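Long-range contact in uncharacterized protein (Pseudomonas aeruginosa, PDB 5BR9), which probably takes part, as a TsaB-type member of the KAE1/TsaD family, in making the threonylcarbamoyladenosine modification at position 37 of tRNA: residues Cys135-Gln140 with Val159-Ala164. Residues are numbered along the deposited sequence; the frame is centred on the assembly and turned at random.
Sequences CYQLQQ and VPWDAA
Cys135 is the residue on which the loop 159-164 closes against strand 131-139, neighbour of the outermost strand 142-152 in its sheet. Its CB lies 3.6 Å from CD of Pro160 and 3.9 Å from CH2 of Trp161, so the proline ring and the far rim of the indole share one methylene. A chi1 of -66° turns SG away from the carbonyl and toward the start of the loop, where it meets CG1 of Val159 at 3.9 Å. The same sulfur stands 5.1 Å from the centroid of the six-membered ring of Trp161, 34° off the ring normal: an oblique sulfur-aromatic contact. A chi1 of 47° folds the indole of Trp161 back over its own loop; CB of Val159 and CD of Pro160 lie over the rim of one indole face. Tyr136 offers only its backbone, its O 3.6 Å from CH2 of Trp161, while its ring packs on helix 103-115 and its OH bonds to Glu149.

Toward solvent the packing thins. Gln137 reaches the indole only loosely, OE1 4.3 Å from CE3, and beyond it strand and loop diverge. Farther along the loop, Ala164 N donates to Asp162 OD2 at 3.1 Å, an Asx turn, from well above the carboxylate plane, and Ala163 O accepts from Trp168 NE1. Arg119 and Trp168 also meet the indole. Apolar contacts between strand and loop accompany the connection from strand 142-152 to 168-171 as it crosses the face turned away from helix 103-115 of a five-stranded mixed sheet, order 3-2-1-4-5, characteristic of the ASKHA (actin-like ATPase) fold.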
loop_
_atom_site.group_PDB
_atom_site.type_symbol
_atom_site.label_atom_id
_atom_site.label_comp_id
_atom_site.label_asym_id
_atom_site.label_seq_id
_atom_site.Cartn_x
_atom_site.Cartn_y
_atom_site.Cartn_z
ATOM N N CYS A 135 23.421 13.961 1.769
ATOM C CA CYS A 135 24.381 14.529 0.851
ATOM C C CYS A 135 24.988 13.434 -0.007
ATOM O O CYS A 135 25.315 12.350 0.485
ATOM C CB CYS A 135 25.467 15.300 1.599
ATOM S SG CYS A 135 24.872 16.771 2.454
ATOM N N TYR A 136 25.141 13.741 -1.292
ATOM C CA TYR A 136 25.513 12.750 -2.284
ATOM C C TYR A 136 26.645 13.271 -3.152
ATOM O O TYR A 136 26.740 14.475 -3.391
ATOM C CB TYR A 136 24.284 12.378 -3.146
ATOM C CG TYR A 136 23.301 11.500 -2.405
ATOM C CD1 TYR A 136 23.284 10.127 -2.619
ATOM C CD2 TYR A 136 22.407 12.036 -1.463
ATOM C CE1 TYR A 136 22.406 9.296 -1.935
ATOM C CE2 TYR A 136 21.503 11.201 -0.760
ATOM C CZ TYR A 136 21.516 9.830 -1.013
ATOM O OH TYR A 136 20.680 8.972 -0.337
ATOM N N GLN A 137 27.498 12.358 -3.613
ATOM C CA GLN A 137 28.614 12.696 -4.502
ATOM C C GLN A 137 28.767 11.624 -5.578
ATOM O O GLN A 137 28.615 10.426 -5.317
ATOM C CB GLN A 137 29.915 12.845 -3.714
ATOM C CG GLN A 137 31.160 13.065 -4.593
ATOM C CD GLN A 137 32.388 13.535 -3.806
ATOM O OE1 GLN A 137 32.296 13.852 -2.611
ATOM N NE2 GLN A 137 33.545 13.580 -4.476
ATOM N N LEU A 138 29.057 12.073 -6.788
ATOM C CA LEU A 138 29.240 11.194 -7.925
ATOM C C LEU A 138 30.412 10.225 -7.753
ATOM O O LEU A 138 31.524 10.612 -7.399
ATOM C CB LEU A 138 29.451 12.021 -9.194
ATOM C CG LEU A 138 29.326 11.265 -10.517
ATOM C CD1 LEU A 138 27.870 10.891 -10.809
ATOM C CD2 LEU A 138 29.895 12.107 -11.638
ATOM N N GLN A 139 30.146 8.963 -8.044
ATOM C CA GLN A 139 31.123 7.896 -7.937
ATOM C C GLN A 139 30.837 6.959 -9.104
ATOM O O GLN A 139 29.910 6.142 -9.035
ATOM C CB GLN A 139 30.984 7.181 -6.590
ATOM C CG GLN A 139 32.260 6.803 -5.855
ATOM C CD GLN A 139 31.987 6.544 -4.362
ATOM O OE1 GLN A 139 31.547 7.448 -3.632
ATOM N NE2 GLN A 139 32.228 5.309 -3.912
ATOM N N GLN A 140 31.590 7.114 -10.190
ATOM C CA GLN A 140 31.440 6.252 -11.360
ATOM C C GLN A 140 30.011 6.287 -11.913
ATOM O O GLN A 140 29.403 5.243 -12.155
ATOM C CB GLN A 140 31.824 4.815 -11.004
ATOM C CG GLN A 140 33.305 4.593 -10.907
ATOM C CD GLN A 140 33.628 3.229 -10.366
ATOM O OE1 GLN A 140 32.850 2.655 -9.598
ATOM N NE2 GLN A 140 34.767 2.684 -10.775
ATOM N N VAL A 159 26.998 19.544 5.594
ATOM C CA VAL A 159 27.551 18.869 4.418
ATOM C C VAL A 159 28.908 18.248 4.796
ATOM O O VAL A 159 29.601 18.772 5.677
ATOM C CB VAL A 159 27.685 19.840 3.231
ATOM C CG1 VAL A 159 26.315 20.331 2.781
ATOM C CG2 VAL A 159 28.612 21.004 3.578
ATOM N N PRO A 160 29.286 17.132 4.131
ATOM C CA PRO A 160 30.528 16.395 4.424
ATOM C C PRO A 160 31.760 16.977 3.724
ATOM O O PRO A 160 32.872 16.470 3.921
ATOM C CB PRO A 160 30.236 14.987 3.884
ATOM C CG PRO A 160 29.304 15.220 2.763
ATOM C CD PRO A 160 28.505 16.472 3.062
ATOM N N TRP A 161 31.556 18.007 2.910
ATOM C CA TRP A 161 32.650 18.684 2.213
ATOM C C TRP A 161 32.751 20.123 2.691
ATOM O O TRP A 161 31.883 20.587 3.434
ATOM C CB TRP A 161 32.427 18.645 0.698
ATOM C CG TRP A 161 31.045 19.019 0.319
ATOM C CD1 TRP A 161 30.490 20.266 0.377
ATOM C CD2 TRP A 161 30.013 18.139 -0.154
ATOM N NE1 TRP A 161 29.173 20.216 -0.032
ATOM C CE2 TRP A 161 28.860 18.926 -0.369
ATOM C CE3 TRP A 161 29.955 16.769 -0.423
ATOM C CZ2 TRP A 161 27.663 18.386 -0.841
ATOM C CZ3 TRP A 161 28.758 16.232 -0.887
ATOM C CH2 TRP A 161 27.631 17.041 -1.092
ATOM N N ASP A 162 33.784 20.836 2.246
ATOM C CA ASP A 162 33.923 22.253 2.581
ATOM C C ASP A 162 32.704 23.041 2.101
ATOM O O ASP A 162 32.367 23.021 0.916
ATOM C CB ASP A 162 35.209 22.822 1.978
ATOM C CG ASP A 162 35.324 24.333 2.138
ATOM O OD1 ASP A 162 36.053 24.957 1.338
ATOM O OD2 ASP A 162 34.697 24.896 3.059
ATOM N N ALA A 163 32.053 23.744 3.021
ATOM C CA ALA A 163 30.790 24.413 2.700
ATOM C C ALA A 163 31.005 25.596 1.775
ATOM O O ALA A 163 30.190 25.861 0.887
ATOM C CB ALA A 163 30.075 24.864 3.974
ATOM N N ALA A 164 32.112 26.300 1.979
ATOM C CA ALA A 164 32.439 27.466 1.171
ATOM C C ALA A 164 32.719 27.111 -0.291
ATOM O O ALA A 164 32.788 27.997 -1.126
ATOM C CB ALA A 164 33.637 28.203 1.771
#